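Local atomic coordinates of betaine aldehyde dehydrogenase (Staphylococcus aureus subsp. aureus COL, PDB entry 4QTO), a protein that catalyses the NAD-dependent oxidation of betaine aldehyde to glycine betaine, as an aldehyde dehydrogenase with a Rossmann-type cofactor domain. Residues I103-K108 with V139-A144; A332-V337 with P398-N403. One frame throughout, in Å; residues are numbered along the deposited sequence. Where two conformers were deposited one is given.

Overall arrangement
Both interactions are buried and lie in one aldehyde dehydrogenase chain, with centres 39 Å apart and nearest atoms about 28 Å apart, so neither touches the other. Along the chain they come in series: interaction 1 is complete before interaction 2 begins. Interaction 1 pairs helices 93-109 and 126-146, which pack on helices 183-197 and 211-223, probably in the NAD-binding domain. Interaction 2 sets helix 323-337 against strand 399-402 of the seven-stranded sheet, consistent with the catalytic domain. Each has a subunit boundary nearby: Asp-105 reaches a second subunit and Arg-336 a third, in an assembly of four chains.

Interaction 1 (I103-K108 with V139-A144); sequences IADKIK and VFMYFA
Ala-104 O accepts two hydrogen bonds, one from Lys-108 N at 3.2 Å within its own helix and one involving His-137 ND1 of the partner helix. The methyl of the same alanine faces that helix at its closest point: Ala-104 CA and Phe-140 CA are 5.0 Å apart, and Ala-104 CB meets Phe-140 CB at 3.5 Å. The axes of segments 103-108 and 139-144 approach to 8.7 Å at 164°, nearly antiparallel.

Asp-105 OD2 makes a salt bridge to Arg-101 of a second subunit, which places Met-141 beside a subunit interface. In one of its two deposited conformers the methionine chain bends at chi2 and chi3, tentatively putting CE 3.7 Å from both Ala-104 CB and Asp-105 OD1.

The Phe-140 ring is held from one face by Ile-103, whose CG2 stands 3.7 Å from the ring centroid and only 9° off its normal, a well-centred CH-pi contact. With chi1 at -59°, CG1 of Ile-103 sits beside the backbone N and CG2 is left to lie over the ring. Ile-107 adds CG1 at 4.1 Å from Phe-140 CD2, its side chain running roughly perpendicular to that of the phenylalanine. Ile-103 also packs on Leu-195 and Met-220, so this is an antiparallel helix pair packed against helices 183-197 and 211-223, consistent with the Rossmann-type NAD-binding domain.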
loop_
_atom_site.group_PDB
_atom_site.type_symbol
_atom_site.label_atom_id
_atom_site.label_comp_id
_atom_site.label_asym_id
_atom_site.label_seq_id
_atom_site.Cartn_x
_atom_site.Cartn_y
_atom_site.Cartn_z
ATOM N N ILE A 103 18.400 -0.419 20.478
ATOM C CA ILE A 103 17.632 -0.016 21.646
ATOM C C ILE A 103 16.768 -1.203 22.076
ATOM O O ILE A 103 16.713 -1.541 23.277
ATOM C CB ILE A 103 16.733 1.216 21.412
ATOM C CG1 ILE A 103 17.574 2.426 20.988
ATOM C CG2 ILE A 103 15.913 1.511 22.665
ATOM C CD1 ILE A 103 16.715 3.585 20.503
ATOM N N ALA A 104 16.062 -1.820 21.140
ATOM C CA ALA A 104 15.228 -2.974 21.489
ATOM C C ALA A 104 16.022 -4.041 22.269
ATOM O O ALA A 104 15.553 -4.568 23.295
ATOM C CB ALA A 104 14.619 -3.600 20.257
ATOM N N ASP A 105 17.209 -4.362 21.784
ATOM C CA ASP A 105 18.028 -5.382 22.420
ATOM C C ASP A 105 18.459 -4.967 23.855
ATOM O O ASP A 105 18.508 -5.799 24.745
ATOM C CB ASP A 105 19.201 -5.699 21.549
ATOM C CG ASP A 105 18.796 -6.445 20.267
ATOM O OD1 ASP A 105 17.732 -7.073 20.210
ATOM O OD2 ASP A 105 19.618 -6.439 19.347
ATOM N N LYS A 106 18.716 -3.680 24.066
ATOM C CA LYS A 106 19.031 -3.185 25.424
ATOM C C LYS A 106 17.839 -3.316 26.375
ATOM O O LYS A 106 18.032 -3.632 27.542
ATOM C CB LYS A 106 19.547 -1.755 25.350
ATOM C CG LYS A 106 20.982 -1.750 24.826
ATOM C CD LYS A 106 21.507 -0.359 24.642
ATOM C CE LYS A 106 22.934 -0.353 24.112
ATOM N NZ LYS A 106 23.995 -0.807 25.053
ATOM N N ILE A 107 16.619 -3.130 25.863
ATOM C CA ILE A 107 15.438 -3.294 26.715
ATOM C C ILE A 107 15.352 -4.742 27.209
ATOM O O ILE A 107 15.171 -4.978 28.402
ATOM C CB ILE A 107 14.135 -2.932 25.970
ATOM C CG1 ILE A 107 14.152 -1.462 25.522
ATOM C CG2 ILE A 107 12.934 -3.253 26.833
ATOM C CD1 ILE A 107 14.209 -0.437 26.604
ATOM N N LYS A 108 15.560 -5.697 26.311
ATOM C CA LYS A 108 15.536 -7.105 26.701
ATOM C C LYS A 108 16.689 -7.456 27.641
ATOM O O LYS A 108 16.486 -8.145 28.663
ATOM C CB LYS A 108 15.540 -8.004 25.477
ATOM C CG LYS A 108 15.471 -9.482 25.842
ATOM C CD LYS A 108 15.428 -10.353 24.600
ATOM C CE LYS A 108 14.130 -10.182 23.855
ATOM N NZ LYS A 108 12.926 -10.302 24.696
ATOM N N VAL A 139 7.865 -3.276 20.577
ATOM C CA VAL A 139 7.588 -2.001 19.935
ATOM C C VAL A 139 8.825 -1.478 19.203
ATOM O O VAL A 139 8.808 -1.109 18.025
ATOM C CB VAL A 139 7.081 -0.985 20.971
ATOM C CG1 VAL A 139 7.080 0.455 20.425
ATOM C CG2 VAL A 139 5.695 -1.361 21.450
ATOM N N PHE A 140 9.941 -1.428 19.913
ATOM C CA PHE A 140 11.176 -0.998 19.279
ATOM C C PHE A 140 11.544 -1.906 18.099
ATOM O O PHE A 140 11.962 -1.418 17.058
ATOM C CB PHE A 140 12.368 -0.862 20.254
ATOM C CG PHE A 140 12.309 0.373 21.144
ATOM C CD1 PHE A 140 12.655 1.606 20.634
ATOM C CD2 PHE A 140 11.989 0.280 22.477
ATOM C CE1 PHE A 140 12.625 2.752 21.423
ATOM C CE2 PHE A 140 11.968 1.434 23.276
ATOM C CZ PHE A 140 12.290 2.664 22.747
ATOM N N MET A 141 11.385 -3.218 18.268
ATOM C CA MET A 141 11.766 -4.143 17.190
ATOM C C MET A 141 10.883 -3.954 15.969
ATOM O O MET A 141 11.376 -4.010 14.837
ATOM C CB MET A 141 11.727 -5.594 17.639
ATOM C CG MET A 141 12.428 -6.532 16.664
ATOM S SD MET A 141 14.205 -6.231 16.542
ATOM C CE MET A 141 14.636 -6.730 18.230
ATOM N N TYR A 142 9.593 -3.702 16.186
ATOM C CA TYR A 142 8.650 -3.478 15.092
ATOM C C TYR A 142 9.041 -2.253 14.254
ATOM O O TYR A 142 9.169 -2.346 13.028
ATOM C CB TYR A 142 7.219 -3.278 15.628
ATOM C CG TYR A 142 6.225 -2.922 14.534
ATOM C CD1 TYR A 142 5.645 -3.912 13.736
ATOM C CD2 TYR A 142 5.880 -1.586 14.280
ATOM C CE1 TYR A 142 4.734 -3.579 12.726
ATOM C CE2 TYR A 142 5.013 -1.260 13.271
ATOM C CZ TYR A 142 4.436 -2.247 12.504
ATOM O OH TYR A 142 3.529 -1.901 11.517
ATOM N N PHE A 143 9.278 -1.126 14.930
ATOM C CA PHE A 143 9.660 0.102 14.250
ATOM C C PHE A 143 11.051 0.022 13.611
ATOM O O PHE A 143 11.269 0.608 12.557
ATOM C CB PHE A 143 9.485 1.319 15.153
ATOM C CG PHE A 143 8.048 1.697 15.305
ATOM C CD1 PHE A 143 7.356 2.237 14.241
ATOM C CD2 PHE A 143 7.350 1.456 16.487
ATOM C CE1 PHE A 143 5.999 2.554 14.339
ATOM C CE2 PHE A 143 6.020 1.784 16.595
ATOM C CZ PHE A 143 5.334 2.336 15.523
ATOM N N ALA A 144 11.974 -0.718 14.250
ATOM C CA ALA A 144 13.283 -0.972 13.640
ATOM C C ALA A 144 13.096 -1.645 12.278
ATOM O O ALA A 144 13.749 -1.272 11.277
ATOM C CB ALA A 144 14.123 -1.857 14.520
#

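Interaction 2 (A332-V337 with P398-N403); sequences ALIDRV and PTVITN
Segment 332-337, the C-terminal end of helix 323-337, and strand 399-402 run nearly antiparallel, their axes at 155° and 9.1 Å apart at closest approach. The backbones stay separated by a layer of side chains: the nearest CA pairs are Val-337 with Pro-398 at 6.5 Å and Ile-334 with Val-400 at 6.9 Å. Pairing the end of the helix segment with the start of the strand segment is what opposite chain directions require.

Val-400 points its CB toward the helix and meets three of its residues. Its CG2 lies 3.8 Å from Val-337 CG2, and the same methyl is 4.0 Å from Leu-333 CD2. Leu-333 CD2 is almost as near to Val-400 CG1, so this leucine methyl bears on both branches of the valine. Ile-334 makes a loose contact: its CB is not aimed at the strand, but in one of two deposited conformers CG1 comes to 4.4 Å from Val-400 CB.

The two methyls of Val-337 divide their work. With chi1 at 168°, CG1 is anti to the backbone N and lies alongside Pro-398, 3.8 Å from its CB and 3.4 Å from its carbonyl O; CG2, beside the backbone N, serves Val-400. The Val-337 and Pro-398 side chains pass each other in opposite directions.

Thr-399 turns its CB away from the helix, as alternation along a strand predicts, and its OG1 bonds to Glu-397 O and Gly-382 N. Leu-302 and Tyr-306 of helix 294-306 pack beside the contact, on Leu-333 and Val-400 respectively. Strand 399-402 bonds through its backbone to strand 377-380 and to parallel strand 419-425, so the contact is helix-on-sheet packing of the alpha/beta type, consistent with the catalytic domain of aldehyde dehydrogenases.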
loop_
_atom_site.group_PDB
_atom_site.type_symbol
_atom_site.label_atom_id
_atom_site.label_comp_id
_atom_site.label_asym_id
_atom_site.label_seq_id
_atom_site.Cartn_x
_atom_site.Cartn_y
_atom_site.Cartn_z
ATOM N N ALA A 332 -21.955 -12.361 40.516
ATOM C CA ALA A 332 -20.697 -13.055 40.268
ATOM C C ALA A 332 -19.494 -12.103 40.315
ATOM O O ALA A 332 -18.460 -12.432 40.902
ATOM C CB ALA A 332 -20.747 -13.765 38.929
ATOM N N LEU A 333 -19.658 -10.923 39.743
ATOM C CA LEU A 333 -18.592 -9.927 39.717
ATOM C C LEU A 333 -18.277 -9.445 41.137
ATOM O O LEU A 333 -17.120 -9.422 41.566
ATOM C CB LEU A 333 -18.990 -8.752 38.835
ATOM C CG LEU A 333 -17.967 -7.621 38.769
ATOM C CD1 LEU A 333 -16.711 -8.115 38.087
ATOM C CD2 LEU A 333 -18.530 -6.427 38.032
ATOM N N ILE A 334 -19.316 -9.076 41.868
ATOM C CA ILE A 334 -19.162 -8.590 43.251
ATOM C C ILE A 334 -18.469 -9.622 44.135
ATOM O O ILE A 334 -17.539 -9.283 44.882
ATOM C CB ILE A 334 -20.509 -8.170 43.838
ATOM C CG1 ILE A 334 -20.998 -6.894 43.149
ATOM C CG2 ILE A 334 -20.393 -7.929 45.343
ATOM C CD1 ILE A 334 -22.470 -6.610 43.341
ATOM N N ASP A 335 -18.887 -10.884 44.034
ATOM C CA ASP A 335 -18.267 -11.955 44.810
ATOM C C ASP A 335 -16.767 -12.069 44.509
ATOM O O ASP A 335 -15.959 -12.320 45.416
ATOM C CB ASP A 335 -18.935 -13.307 44.488
ATOM C CG ASP A 335 -20.335 -13.431 45.056
ATOM O OD1 ASP A 335 -20.829 -12.486 45.721
ATOM O OD2 ASP A 335 -20.969 -14.492 44.805
ATOM N N ARG A 336 -16.373 -11.877 43.238
ATOM C CA ARG A 336 -14.970 -11.958 42.904
ATOM C C ARG A 336 -14.205 -10.721 43.362
ATOM O O ARG A 336 -13.045 -10.825 43.780
ATOM C CB ARG A 336 -14.799 -12.138 41.389
ATOM C CG ARG A 336 -15.258 -13.482 40.868
ATOM C CD ARG A 336 -14.312 -14.618 41.217
ATOM N NE ARG A 336 -13.019 -14.531 40.551
ATOM C CZ ARG A 336 -12.796 -14.873 39.288
ATOM N NH1 ARG A 336 -13.794 -15.319 38.521
ATOM N NH2 ARG A 336 -11.577 -14.774 38.797
ATOM N N VAL A 337 -14.813 -9.548 43.226
ATOM C CA VAL A 337 -14.154 -8.301 43.614
ATOM C C VAL A 337 -13.749 -8.354 45.086
ATOM O O VAL A 337 -12.676 -7.870 45.455
ATOM C CB VAL A 337 -15.007 -7.064 43.283
ATOM C CG1 VAL A 337 -14.462 -5.806 43.942
ATOM C CG2 VAL A 337 -15.061 -6.881 41.776
ATOM N N PRO A 398 -11.052 -2.127 45.240
ATOM C CA PRO A 398 -11.726 -2.331 43.952
ATOM C C PRO A 398 -13.215 -2.174 44.192
ATOM O O PRO A 398 -13.775 -2.695 45.187
ATOM C CB PRO A 398 -11.317 -3.734 43.525
ATOM C CG PRO A 398 -10.859 -4.395 44.778
ATOM C CD PRO A 398 -10.297 -3.307 45.669
ATOM N N THR A 399 -13.859 -1.462 43.274
ATOM C CA THR A 399 -15.215 -0.999 43.485
ATOM C C THR A 399 -16.143 -1.313 42.326
ATOM O O THR A 399 -15.731 -1.234 41.153
ATOM C CB THR A 399 -15.138 0.538 43.656
ATOM O OG1 THR A 399 -14.237 0.862 44.733
ATOM C CG2 THR A 399 -16.480 1.176 43.905
ATOM N N VAL A 400 -17.389 -1.682 42.641
ATOM C CA VAL A 400 -18.421 -1.911 41.625
ATOM C C VAL A 400 -19.599 -0.979 41.971
ATOM O O VAL A 400 -20.088 -0.968 43.110
ATOM C CB VAL A 400 -18.953 -3.353 41.606
ATOM C CG1 VAL A 400 -20.024 -3.512 40.526
ATOM C CG2 VAL A 400 -17.814 -4.341 41.390
ATOM N N ILE A 401 -20.018 -0.195 40.982
ATOM C CA ILE A 401 -21.140 0.726 41.128
ATOM C C ILE A 401 -22.300 0.208 40.269
ATOM O O ILE A 401 -22.144 -0.017 39.077
ATOM C CB ILE A 401 -20.734 2.161 40.735
ATOM C CG1 ILE A 401 -19.590 2.628 41.661
ATOM C CG2 ILE A 401 -21.923 3.098 40.835
ATOM C CD1 ILE A 401 -19.060 4.031 41.400
ATOM N N THR A 402 -23.460 0.043 40.897
ATOM C CA THR A 402 -24.658 -0.480 40.250
ATOM C C THR A 402 -25.824 0.509 40.305
ATOM O O THR A 402 -25.720 1.583 40.895
ATOM C CB THR A 402 -25.096 -1.796 40.910
ATOM O OG1 THR A 402 -25.359 -1.573 42.297
ATOM C CG2 THR A 402 -24.027 -2.868 40.770
ATOM N N ASN A 403 -26.939 0.139 39.669
ATOM C CA ASN A 403 -28.149 0.994 39.697
ATOM C C ASN A 403 -27.808 2.397 39.141
ATOM O O ASN A 403 -28.144 3.429 39.741
ATOM C CB ASN A 403 -28.755 1.081 41.100
ATOM C CG ASN A 403 -30.201 1.562 41.090
ATOM O OD1 ASN A 403 -30.915 1.384 40.112
ATOM N ND2 ASN A 403 -30.646 2.146 42.207
#